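Local coordinates for protein aminoglycoside N(3)-acetyltransferase (Enterobacter cloacae, PDB 6NP3) that acetylates the 3-amino group of 2-deoxystreptamine antibiotics such as gentamicin with acetyl-CoA, and so probably confers resistance to them, at residues A[26-29]-A[30-33]; A[157-160]-A[161-164]; A[93-96]-A[97-100]; A[2-5]-A[6-9]; A[35-38]-A[39-43]. All blocks are in the same frame, centred on the assembly; numbering follows the deposited sequence. Where two conformers were deposited one is given.

Overall arrangement
All five contacts are local turns that follow one another along the chain; none nests inside or crosses another. Contact 4, at the N terminus, starts helix 5-15. Contact 1 closes the turn from strand 22-27 into helix 29-32, and contact 5 the loop that enters helix 39-50. Contact 3 shapes a loop before helix 101-106 at the gentamicin pocket, and contact 2 is the exit of strand 156-160. Contact 1 is central: its strand pairs with that of contact 2, Leu29 packs on Ala100 of contact 3 and Pro39 of contact 5, and Val27 packs on Leu42. Contact 4 joins contact 5 through a backbone bond between Trp3 and Ala36.

Contact 1: A[26-29]-A[30-33]; sequences HVSL and RAVG
Ser28 and Ala31 meet where strand 22-27 turns into a single turn of helix. Ser28 OG is swung anti to its own nitrogen (chi1 168°), which brings it up to the first turn's amides, where it accepts a long, weak capping bond from Ala31 N at 3.3 Å. The backbone grip is firmer. Ser28 O takes Val32 N at 3.2 Å, and Leu29 O takes Gly33 N at 3.1 Å; at the end of the helix a water donates to both Leu29 O and Gly33 O, 2.7 Å from each. Packed against this turn, Val32 CG2 sits 3.4 Å from Ser28 O and meets Val27 CG1 at 4.1 Å, while Ile160 of strand 156-160 and Ala244 of strand 244-250 pack on Val32. Here a serine N-cap ends a parallel strand, and in complexes of this enzyme residues His26 to Arg30 bind CoA and acetyl-CoA; the backbone amides at the helix start probably make this edge slightly electropositive. The side where Arg30 leads off is wet and loose. Another water accepts from Arg30 N at 3.1 Å and bonds weakly to Ser28 OG, whereas the Arg30 chain, bent at its third torsion, leads away from the turn.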
loop_
_atom_site.group_PDB
_atom_site.type_symbol
_atom_site.label_atom_id
_atom_site.label_comp_id
_atom_site.label_asym_id
_atom_site.label_seq_id
_atom_site.Cartn_x
_atom_site.Cartn_y
_atom_site.Cartn_z
ATOM N N HIS A 26 -1.478 1.367 -7.462
ATOM C CA HIS A 26 -0.168 1.991 -7.309
ATOM C C HIS A 26 -0.005 2.824 -8.565
ATOM O O HIS A 26 -0.004 2.275 -9.663
ATOM C CB HIS A 26 0.980 0.973 -7.200
ATOM C CG HIS A 26 0.906 0.123 -5.976
ATOM N ND1 HIS A 26 1.109 0.635 -4.718
ATOM C CD2 HIS A 26 0.605 -1.185 -5.818
ATOM C CE1 HIS A 26 0.953 -0.334 -3.830
ATOM N NE2 HIS A 26 0.652 -1.442 -4.470
ATOM N N VAL A 27 0.133 4.135 -8.421
ATOM C CA VAL A 27 -0.010 5.037 -9.566
ATOM C C VAL A 27 1.181 5.984 -9.681
ATOM O O VAL A 27 1.570 6.631 -8.703
ATOM C CB VAL A 27 -1.304 5.868 -9.451
ATOM C CG1 VAL A 27 -1.490 6.792 -10.662
ATOM C CG2 VAL A 27 -2.501 4.968 -9.242
ATOM N N SER A 28 1.713 6.103 -10.894
ATOM C CA SER A 28 2.584 7.213 -11.272
ATOM C C SER A 28 1.761 8.221 -12.082
ATOM O O SER A 28 1.452 7.992 -13.258
ATOM C CB SER A 28 3.753 6.707 -12.106
ATOM O OG SER A 28 4.432 7.810 -12.704
ATOM N N LEU A 29 1.414 9.347 -11.463
ATOM C CA LEU A 29 0.600 10.332 -12.173
ATOM C C LEU A 29 1.356 10.968 -13.335
ATOM O O LEU A 29 0.734 11.362 -14.327
ATOM C CB LEU A 29 0.065 11.383 -11.206
ATOM C CG LEU A 29 -1.033 10.886 -10.260
ATOM C CD1 LEU A 29 -1.289 11.868 -9.135
ATOM C CD2 LEU A 29 -2.334 10.603 -11.023
ATOM N N ARG A 30 2.686 11.060 -13.245
ATOM C CA ARG A 30 3.477 11.571 -14.364
ATOM C C ARG A 30 3.328 10.679 -15.590
ATOM O O ARG A 30 3.261 11.170 -16.725
ATOM C CB ARG A 30 4.948 11.676 -13.943
ATOM C CG ARG A 30 5.816 12.571 -14.834
ATOM C CD ARG A 30 7.212 12.841 -14.254
ATOM N NE ARG A 30 7.311 12.641 -12.808
ATOM C CZ ARG A 30 6.967 13.539 -11.889
ATOM N NH1 ARG A 30 6.485 14.720 -12.248
ATOM N NH2 ARG A 30 7.099 13.244 -10.603
ATOM N N ALA A 31 3.267 9.364 -15.385
ATOM C CA ALA A 31 3.098 8.456 -16.507
ATOM C C ALA A 31 1.686 8.530 -17.076
ATOM O O ALA A 31 1.493 8.373 -18.287
ATOM C CB ALA A 31 3.372 7.023 -16.071
ATOM N N VAL A 32 0.690 8.779 -16.223
ATOM C CA VAL A 32 -0.692 8.854 -16.690
ATOM C C VAL A 32 -0.885 10.039 -17.629
ATOM O O VAL A 32 -1.582 9.935 -18.649
ATOM C CB VAL A 32 -1.653 8.912 -15.488
ATOM C CG1 VAL A 32 -3.066 9.243 -15.944
ATOM C CG2 VAL A 32 -1.616 7.600 -14.717
ATOM N N GLY A 33 -0.303 11.184 -17.290
ATOM C CA GLY A 33 -0.456 12.372 -18.099
ATOM C C GLY A 33 -1.640 13.217 -17.684
ATOM O O GLY A 33 -2.386 12.885 -16.756
HETATM O O HOH W 1 4.575 10.566 -10.846
HETATM O O HOH W 2 -1.795 12.350 -14.213
#

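Contact 2: A[157-160]-A[161-164]; sequences ILSI and GAGP
Between Ser159 and Ala162 the flat groups are peptide planes, without an aromatic ring. Ser159 OG stands off the plane of the Ala162 carbonyl, 3.1 Å from Ala162 O, at an angle that makes no hydrogen bond; beside that same peptide, Ala162 CB lies 3.5 Å from Ser159 OG. On the far side of the strand, Ile160 turns away from the loop, and its side chain packs on Ala244 and Ser246 of strand 244-250. Ser159 points its hydroxyl into the turn because its first torsion (chi1 174°) sets OG beside the carbonyl carbon, and there it is well satisfied. Arg247 NH2 bonds to it from strand 244-250, and a water 2.8 Å from Ser159 OG donates onward to Gly163 O, also at 2.8 Å. Between these two segments that water makes the polar link, no direct hydrogen bond joining them. The bend itself comes at Gly161, whose positive phi of 68° takes the chain off the strand, and Ala162 then rests on His26. Pro164, further on, reaches helix 222-233. This is the C-terminal end of a parallel strand beside strand 22-27, opening into the loop that carries Thr168 of the acetyl-CoA site and leads to helix 170-176 with His171.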
loop_
_atom_site.group_PDB
_atom_site.type_symbol
_atom_site.label_atom_id
_atom_site.label_comp_id
_atom_site.label_asym_id
_atom_site.label_seq_id
_atom_site.Cartn_x
_atom_site.Cartn_y
_atom_site.Cartn_z
ATOM N N ILE A 157 -4.053 -6.175 -7.743
ATOM C CA ILE A 157 -3.125 -5.059 -7.639
ATOM C C ILE A 157 -3.078 -4.369 -8.994
ATOM O O ILE A 157 -2.746 -4.993 -10.008
ATOM C CB ILE A 157 -1.733 -5.533 -7.203
ATOM C CG1 ILE A 157 -1.813 -6.162 -5.802
ATOM C CG2 ILE A 157 -0.766 -4.357 -7.206
ATOM C CD1 ILE A 157 -0.672 -7.049 -5.420
ATOM N N LEU A 158 -3.387 -3.076 -9.021
ATOM C CA LEU A 158 -3.503 -2.311 -10.265
ATOM C C LEU A 158 -2.333 -1.336 -10.317
ATOM O O LEU A 158 -2.314 -0.325 -9.622
ATOM C CB LEU A 158 -4.836 -1.578 -10.282
ATOM C CG LEU A 158 -5.040 -0.551 -11.388
ATOM C CD1 LEU A 158 -4.863 -1.167 -12.752
ATOM C CD2 LEU A 158 -6.421 0.079 -11.250
ATOM N N SER A 159 -1.335 -1.685 -11.102
ATOM C CA SER A 159 -0.132 -0.886 -11.226
ATOM C C SER A 159 -0.277 -0.028 -12.473
ATOM O O SER A 159 -0.359 -0.556 -13.585
ATOM C CB SER A 159 1.106 -1.772 -11.344
ATOM O OG SER A 159 2.268 -0.987 -11.609
ATOM N N ILE A 160 -0.315 1.283 -12.276
ATOM C CA ILE A 160 -0.529 2.237 -13.356
ATOM C C ILE A 160 0.755 3.037 -13.498
ATOM O O ILE A 160 0.944 4.064 -12.839
ATOM C CB ILE A 160 -1.754 3.129 -13.078
ATOM C CG1 ILE A 160 -3.005 2.270 -13.017
ATOM C CG2 ILE A 160 -1.875 4.206 -14.137
ATOM C CD1 ILE A 160 -4.237 3.014 -12.509
ATOM N N GLY A 161 1.626 2.558 -14.377
ATOM C CA GLY A 161 2.924 3.145 -14.602
ATOM C C GLY A 161 3.904 3.023 -13.460
ATOM O O GLY A 161 4.969 3.650 -13.505
ATOM N N ALA A 162 3.578 2.266 -12.421
ATOM C CA ALA A 162 4.462 2.095 -11.275
ATOM C C ALA A 162 5.422 0.939 -11.503
ATOM O O ALA A 162 5.132 0.001 -12.241
ATOM C CB ALA A 162 3.626 1.828 -10.028
ATOM N N GLY A 163 6.573 1.014 -10.851
ATOM C CA GLY A 163 7.604 0.016 -11.028
ATOM C C GLY A 163 7.383 -1.193 -10.150
ATOM O O GLY A 163 6.510 -1.221 -9.267
ATOM N N PRO A 164 8.219 -2.215 -10.355
ATOM C CA PRO A 164 8.065 -3.464 -9.582
ATOM C C PRO A 164 8.328 -3.299 -8.098
ATOM O O PRO A 164 7.871 -4.134 -7.303
ATOM C CB PRO A 164 9.066 -4.422 -10.244
ATOM C CG PRO A 164 10.090 -3.498 -10.899
ATOM C CD PRO A 164 9.282 -2.305 -11.370
HETATM O O HOH W 3 3.939 -2.150 -9.738
#

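Contact 3: A[93-96]-A[97-100]; sequences PAYP and GFGA. With LLL ((2R,3R,4R,5R)-2-((1S,2S,3R,4S,6R)-4,6-diamino-3-((2R,3R,6S)-3-amino-6-(aminomethyl)-tetrahydro-2H-pyran-2-yloxy)-2-hydr oxycyclohexyloxy)-5-methyl-4-(methylamino)-tetrahydro-2H-pyran-3,5-diol), chain B.
Tyr95 leans over Phe98 and reaches on to the bound gentamicin. From CB, which lies 4.1 Å from Phe98 CD2, the side chain sets off with CG directed opposite the main-chain N (chi1 -175°), and this carries the ring across the turn. CD2 is the atom that touches Phe98: it stands 3.6 Å above the Phe98 ring, over its centre, and 3.4 Å from Gly97 N. CE2 next to it passes Gly97 CA at 3.7 Å, close quarters beside a residue with no side chain. The pair is a tilted edge-to-face contact, the edge of Tyr95 on the face of Phe98, with the planes at 50°. The N-methyl carbon C93 of the drug's garosamine sugar lies over one face of the Tyr95 ring, toward the rim and nearest CG and CD1, a CH-pi type approach; CE1 lies between C93 and methyl C83 of the same sugar. At the tip, CZ and then OH run against C83, with OH at 3.2 Å. Phe98 meets the drug with its edge, CZ lying 3.7 Å from the bridging oxygen O62, and its ring also stacks with Phe59. In the backbone a short 3-10 turn probably helps to set the rings: Phe98 N bonds weakly to Tyr95 O, and Gly99 N bonds to Pro96 O at 3.1 Å. Polar hold on gentamicin comes from Asp118, Asn208, Glu68, Ser207, His171 and Tyr141; Tyr95 meets the sugar's methyl groups and Phe98 brings a ring edge to the glycosidic oxygen, so their share is probably one of shape and dispersion.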
loop_
_atom_site.group_PDB
_atom_site.type_symbol
_atom_site.label_atom_id
_atom_site.label_comp_id
_atom_site.label_asym_id
_atom_site.label_seq_id
_atom_site.Cartn_x
_atom_site.Cartn_y
_atom_site.Cartn_z
ATOM N N PRO A 93 -2.606 14.016 6.582
ATOM C CA PRO A 93 -2.407 13.822 5.143
ATOM C C PRO A 93 -1.570 12.591 4.812
ATOM O O PRO A 93 -0.758 12.112 5.610
ATOM C CB PRO A 93 -1.707 15.108 4.688
ATOM C CG PRO A 93 -1.258 15.791 5.935
ATOM C CD PRO A 93 -2.078 15.309 7.069
ATOM N N ALA A 94 -1.796 12.079 3.608
ATOM C CA ALA A 94 -1.062 10.936 3.094
ATOM C C ALA A 94 0.411 11.289 2.894
ATOM O O ALA A 94 0.792 12.461 2.771
ATOM C CB ALA A 94 -1.689 10.507 1.764
ATOM N N TYR A 95 1.244 10.248 2.815
ATOM C CA TYR A 95 2.676 10.435 2.591
ATOM C C TYR A 95 2.934 10.712 1.112
ATOM O O TYR A 95 2.646 9.861 0.280
ATOM C CB TYR A 95 3.444 9.196 3.031
ATOM C CG TYR A 95 4.943 9.383 2.925
ATOM C CD1 TYR A 95 5.623 10.202 3.815
ATOM C CD2 TYR A 95 5.672 8.762 1.932
ATOM C CE1 TYR A 95 7.005 10.382 3.724
ATOM C CE2 TYR A 95 7.056 8.930 1.839
ATOM C CZ TYR A 95 7.699 9.750 2.730
ATOM O OH TYR A 95 9.067 9.937 2.655
ATOM N N PRO A 96 3.477 11.865 0.737
ATOM C CA PRO A 96 3.547 12.155 -0.710
ATOM C C PRO A 96 4.363 11.158 -1.527
ATOM O O PRO A 96 4.063 10.946 -2.709
ATOM C CB PRO A 96 4.117 13.574 -0.758
ATOM C CG PRO A 96 3.711 14.189 0.554
ATOM C CD PRO A 96 3.810 13.040 1.554
ATOM N N GLY A 97 5.367 10.515 -0.932
ATOM C CA GLY A 97 6.268 9.661 -1.689
ATOM C C GLY A 97 5.664 8.372 -2.215
ATOM O O GLY A 97 6.288 7.723 -3.061
ATOM N N PHE A 98 4.487 7.978 -1.747
ATOM C CA PHE A 98 3.837 6.780 -2.247
ATOM C C PHE A 98 2.844 7.090 -3.348
ATOM O O PHE A 98 2.159 6.183 -3.843
ATOM C CB PHE A 98 3.199 6.008 -1.098
ATOM C CG PHE A 98 4.187 5.654 -0.009
ATOM C CD1 PHE A 98 5.538 5.459 -0.293
ATOM C CD2 PHE A 98 3.779 5.528 1.285
ATOM C CE1 PHE A 98 6.435 5.140 0.717
ATOM C CE2 PHE A 98 4.677 5.204 2.269
ATOM C CZ PHE A 98 5.984 5.002 1.990
ATOM N N GLY A 99 2.783 8.350 -3.762
ATOM C CA GLY A 99 1.895 8.762 -4.831
ATOM C C GLY A 99 0.989 9.912 -4.456
ATOM O O GLY A 99 0.309 9.841 -3.434
ATOM N N ALA A 100 0.941 10.964 -5.280
ATOM C CA ALA A 100 0.074 12.099 -4.997
ATOM C C ALA A 100 -1.403 11.736 -5.081
ATOM O O ALA A 100 -2.238 12.478 -4.564
ATOM C CB ALA A 100 0.404 13.266 -5.935
HETATM C C11 LLL B . 10.771 2.475 -0.727
HETATM O O11 LLL B . 9.620 1.643 -0.427
HETATM C C21 LLL B . 10.623 2.944 -2.172
HETATM N N21 LLL B . 9.278 3.489 -2.316
HETATM C C31 LLL B . 10.698 1.787 -3.098
HETATM C C41 LLL B . 12.055 1.123 -2.926
HETATM C C51 LLL B . 12.201 0.721 -1.463
HETATM O O51 LLL B . 12.036 1.830 -0.624
HETATM C C61 LLL B . 13.581 0.155 -1.207
HETATM N N61 LLL B . 13.673 -0.202 0.208
HETATM C C12 LLL B . 7.411 1.331 3.150
HETATM N N12 LLL B . 6.910 1.007 4.479
HETATM C C22 LLL B . 7.601 0.073 2.304
HETATM C C32 LLL B . 8.047 0.512 0.924
HETATM N N32 LLL B . 8.216 -0.669 0.073
HETATM C C42 LLL B . 9.372 1.277 0.932
HETATM C C52 LLL B . 9.260 2.466 1.887
HETATM O O52 LLL B . 10.539 3.041 2.029
HETATM C C62 LLL B . 8.752 2.068 3.259
HETATM O O62 LLL B . 8.535 3.248 4.010
HETATM C C13 LLL B . 9.140 3.330 5.302
HETATM C C23 LLL B . 8.218 4.198 6.154
HETATM O O23 LLL B . 6.925 3.630 6.120
HETATM C C33 LLL B . 8.115 5.618 5.568
HETATM N N33 LLL B . 7.312 6.476 6.466
HETATM C C43 LLL B . 9.540 6.186 5.405
HETATM O O43 LLL B . 10.040 6.413 6.708
HETATM C C53 LLL B . 10.429 5.198 4.643
HETATM O O53 LLL B . 10.452 3.922 5.240
HETATM C C83 LLL B . 9.500 7.498 4.611
HETATM C C93 LLL B . 6.211 7.130 5.726
#

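Contact 4: A[2-5]-A[6-9]; sequences PWSK and SELV
Ser4 and Glu7 exchange bonds in both directions. Glu7 N donates to Ser4 OG at 3.1 Å, and Glu7 OE1 answers by taking Ser4 N at 3.0 Å, almost straight (175°), on the lone pair turned away from the other oxygen. Ser4 OG also donates to Glu7 OE1, 3.2 Å away and 33° out of the carboxylate plane, so one oxygen receives two protein donors. A water gives it a third, at 2.7 Å, and bridges it to Pro2 O. The hydroxyl gets there because Ser4 OG sits between its own nitrogen and carbonyl carbon (chi1 68°), while Glu7 runs extended beyond CG, back along the helix start. Next outward, the Trp3 and Glu7 side chains cross at about a right angle, Trp3 CE3 being 3.7 Å from Glu7 OE1. Trp3 CB in turn rests on Leu8 CD2 at 4.0 Å. The helical bonds begin with Leu8 N to Ser4 O and continue with Val9 N to Lys5 O at 2.9 Å. Further out, Trp3 pairs through its backbone with Pro34 and Ala36, and Leu8 packs on Thr41 and Ala45 of helix 39-50. Ser4 and Glu7 make a capping box at the N terminus of helix 5-15, and Trp3 with Leu8, straddling it, matches a hydrophobic staple.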
loop_
_atom_site.group_PDB
_atom_site.type_symbol
_atom_site.label_atom_id
_atom_site.label_comp_id
_atom_site.label_asym_id
_atom_site.label_seq_id
_atom_site.Cartn_x
_atom_site.Cartn_y
_atom_site.Cartn_z
ATOM N N PRO A 2 -6.341 16.243 -22.404
ATOM C CA PRO A 2 -6.377 15.524 -21.124
ATOM C C PRO A 2 -7.381 14.384 -21.162
ATOM O O PRO A 2 -8.419 14.454 -21.823
ATOM C CB PRO A 2 -6.798 16.594 -20.110
ATOM C CG PRO A 2 -6.598 17.916 -20.802
ATOM C CD PRO A 2 -6.834 17.625 -22.268
ATOM N N TRP A 3 -7.061 13.329 -20.421
ATOM C CA TRP A 3 -7.921 12.162 -20.368
ATOM C C TRP A 3 -9.186 12.461 -19.579
ATOM O O TRP A 3 -9.142 13.087 -18.514
ATOM C CB TRP A 3 -7.186 11.019 -19.681
ATOM C CG TRP A 3 -5.952 10.598 -20.399
ATOM C CD1 TRP A 3 -4.668 10.926 -20.085
ATOM C CD2 TRP A 3 -5.882 9.752 -21.549
ATOM N NE1 TRP A 3 -3.803 10.352 -20.977
ATOM C CE2 TRP A 3 -4.520 9.617 -21.882
ATOM C CE3 TRP A 3 -6.838 9.096 -22.331
ATOM C CZ2 TRP A 3 -4.090 8.851 -22.953
ATOM C CZ3 TRP A 3 -6.407 8.337 -23.399
ATOM C CH2 TRP A 3 -5.045 8.226 -23.704
ATOM N N SER A 4 -10.312 12.010 -20.114
ATOM C CA SER A 4 -11.592 12.115 -19.439
ATOM C C SER A 4 -11.823 10.894 -18.557
ATOM O O SER A 4 -11.244 9.822 -18.764
ATOM C CB SER A 4 -12.722 12.189 -20.456
ATOM O OG SER A 4 -12.834 10.959 -21.128
ATOM N N LYS A 5 -12.712 11.054 -17.576
ATOM C CA LYS A 5 -13.090 9.917 -16.743
ATOM C C LYS A 5 -13.584 8.757 -17.599
ATOM O O LYS A 5 -13.167 7.607 -17.416
ATOM C CB LYS A 5 -14.158 10.329 -15.727
ATOM C CG LYS A 5 -14.679 9.152 -14.913
ATOM C CD LYS A 5 -15.580 9.584 -13.762
ATOM C CE LYS A 5 -16.859 10.218 -14.256
ATOM N NZ LYS A 5 -17.843 10.419 -13.158
ATOM N N SER A 6 -14.482 9.039 -18.545
ATOM C CA SER A 6 -15.028 7.973 -19.376
ATOM C C SER A 6 -13.931 7.186 -20.081
ATOM O O SER A 6 -13.999 5.954 -20.167
ATOM C CB SER A 6 -15.997 8.557 -20.410
ATOM O OG SER A 6 -16.362 7.599 -21.393
ATOM N N GLU A 7 -12.936 7.873 -20.640
ATOM C CA GLU A 7 -11.865 7.163 -21.330
ATOM C C GLU A 7 -11.108 6.257 -20.364
ATOM O O GLU A 7 -10.798 5.102 -20.686
ATOM C CB GLU A 7 -10.896 8.167 -21.948
ATOM C CG GLU A 7 -11.416 8.898 -23.185
ATOM C CD GLU A 7 -10.473 9.989 -23.658
ATOM O OE1 GLU A 7 -10.093 10.856 -22.848
ATOM O OE2 GLU A 7 -10.106 9.978 -24.848
ATOM N N LEU A 8 -10.809 6.771 -19.171
ATOM C CA LEU A 8 -10.116 5.954 -18.182
ATOM C C LEU A 8 -10.935 4.737 -17.792
ATOM O O LEU A 8 -10.382 3.637 -17.639
ATOM C CB LEU A 8 -9.783 6.787 -16.958
ATOM C CG LEU A 8 -8.861 7.973 -17.211
ATOM C CD1 LEU A 8 -8.679 8.772 -15.937
ATOM C CD2 LEU A 8 -7.502 7.554 -17.737
ATOM N N VAL A 9 -12.242 4.907 -17.593
ATOM C CA VAL A 9 -13.076 3.775 -17.217
ATOM C C VAL A 9 -13.029 2.692 -18.286
ATOM O O VAL A 9 -12.964 1.496 -17.980
ATOM C CB VAL A 9 -14.513 4.242 -16.912
ATOM C CG1 VAL A 9 -15.372 3.039 -16.701
ATOM C CG2 VAL A 9 -14.519 5.130 -15.697
HETATM O O HOH W 4 -9.751 13.371 -23.718
#

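Contact 5: A[35-38]-A[39-43]; sequences LADG and PQTLV
Leu35 lies along the start of helix 39-50: its CB is 4.0 Å from Thr41 CB, and the CD1 branch covers Pro39 CA at 3.8 Å and reaches Leu42 CB at 4.1 Å. The motif is a beta turn running into a helix N terminus, the turn closed by Gly38 N bonding to Leu35 O. At its centre is the Thr41 side chain. With OG1 beside its backbone nitrogen (chi1 -60°), Thr41 turns the hydroxyl back over the turn, where OG1 accepts from Asp37 N at 2.8 Å; that bond is somewhat bent, at 143°. The backbone repeats the link one residue further on, as Thr41 N donates to Gly38 O at 2.9 Å. Gly38 has a positive phi of 73°, which turns the chain into Pro39, and the proline ring then faces out from the helix toward Phe104. On the hydrophobic side Leu8 of helix 5-15 packs against Leu35 and Leu42, while Leu42 also meets Ile101, so this helix start is wedged between two other helices. Gln40, bent at its second torsion, sends its amide away from the turn to bond through NE2 with Asp44. Waters fill in on the exposed side. One accepts from Gln40 N and donates to Asp37 O, while another donates to Asp37 OD2 at 2.7 Å and sits 2.9 Å from Thr41 OG1.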
loop_
_atom_site.group_PDB
_atom_site.type_symbol
_atom_site.label_atom_id
_atom_site.label_comp_id
_atom_site.label_asym_id
_atom_site.label_seq_id
_atom_site.Cartn_x
_atom_site.Cartn_y
_atom_site.Cartn_z
ATOM N N LEU A 35 -4.984 15.000 -16.865
ATOM C CA LEU A 35 -6.324 14.509 -16.600
ATOM C C LEU A 35 -7.303 15.677 -16.604
ATOM O O LEU A 35 -6.977 16.785 -16.168
ATOM C CB LEU A 35 -6.358 13.814 -15.241
ATOM C CG LEU A 35 -5.471 12.578 -15.138
ATOM C CD1 LEU A 35 -5.410 12.094 -13.693
ATOM C CD2 LEU A 35 -5.970 11.482 -16.065
ATOM N N ALA A 36 -8.516 15.400 -17.077
ATOM C CA ALA A 36 -9.515 16.446 -17.261
ATOM C C ALA A 36 -9.643 17.334 -16.029
ATOM O O ALA A 36 -9.682 18.566 -16.138
ATOM C CB ALA A 36 -10.864 15.813 -17.606
ATOM N N ASP A 37 -9.722 16.729 -14.846
ATOM C CA ASP A 37 -9.886 17.470 -13.598
ATOM C C ASP A 37 -8.827 17.081 -12.581
ATOM O O ASP A 37 -9.070 17.037 -11.369
ATOM C CB ASP A 37 -11.280 17.269 -13.027
ATOM C CG ASP A 37 -12.338 17.886 -13.887
ATOM O OD1 ASP A 37 -12.258 19.106 -14.119
ATOM O OD2 ASP A 37 -13.220 17.149 -14.362
ATOM N N GLY A 38 -7.627 16.820 -13.069
ATOM C CA GLY A 38 -6.537 16.443 -12.214
ATOM C C GLY A 38 -6.682 15.036 -11.679
ATOM O O GLY A 38 -7.477 14.237 -12.183
ATOM N N PRO A 39 -5.906 14.706 -10.643
ATOM C CA PRO A 39 -5.930 13.329 -10.110
ATOM C C PRO A 39 -7.301 12.823 -9.727
ATOM O O PRO A 39 -7.555 11.612 -9.827
ATOM C CB PRO A 39 -5.000 13.413 -8.895
ATOM C CG PRO A 39 -4.006 14.493 -9.277
ATOM C CD PRO A 39 -4.841 15.521 -10.023
ATOM N N GLN A 40 -8.206 13.712 -9.316
ATOM C CA GLN A 40 -9.547 13.260 -8.959
ATOM C C GLN A 40 -10.212 12.519 -10.112
ATOM O O GLN A 40 -11.066 11.657 -9.885
ATOM C CB GLN A 40 -10.429 14.446 -8.574
ATOM C CG GLN A 40 -11.775 13.998 -8.034
ATOM C CD GLN A 40 -11.627 13.295 -6.694
ATOM O OE1 GLN A 40 -10.857 13.727 -5.831
ATOM N NE2 GLN A 40 -12.362 12.213 -6.512
ATOM N N THR A 41 -9.880 12.885 -11.356
ATOM C CA THR A 41 -10.448 12.194 -12.516
ATOM C C THR A 41 -10.161 10.699 -12.462
ATOM O O THR A 41 -11.039 9.872 -12.734
ATOM C CB THR A 41 -9.900 12.806 -13.810
ATOM O OG1 THR A 41 -10.258 14.195 -13.847
ATOM C CG2 THR A 41 -10.450 12.094 -15.044
ATOM N N LEU A 42 -8.934 10.334 -12.106
ATOM C CA LEU A 42 -8.581 8.926 -12.008
ATOM C C LEU A 42 -9.183 8.270 -10.780
ATOM O O LEU A 42 -9.596 7.111 -10.860
ATOM C CB LEU A 42 -7.071 8.783 -12.029
ATOM C CG LEU A 42 -6.544 7.355 -11.923
ATOM C CD1 LEU A 42 -7.084 6.433 -12.951
ATOM C CD2 LEU A 42 -5.008 7.409 -12.029
ATOM N N VAL A 43 -9.247 8.966 -9.645
ATOM C CA VAL A 43 -9.961 8.416 -8.493
ATOM C C VAL A 43 -11.412 8.109 -8.871
ATOM O O VAL A 43 -11.940 7.026 -8.580
ATOM C CB VAL A 43 -9.876 9.388 -7.301
ATOM C CG1 VAL A 43 -10.726 8.912 -6.154
ATOM C CG2 VAL A 43 -8.462 9.561 -6.851
HETATM O O HOH W 5 -8.028 16.722 -8.996
HETATM O O HOH W 6 -13.041 14.435 -14.525
#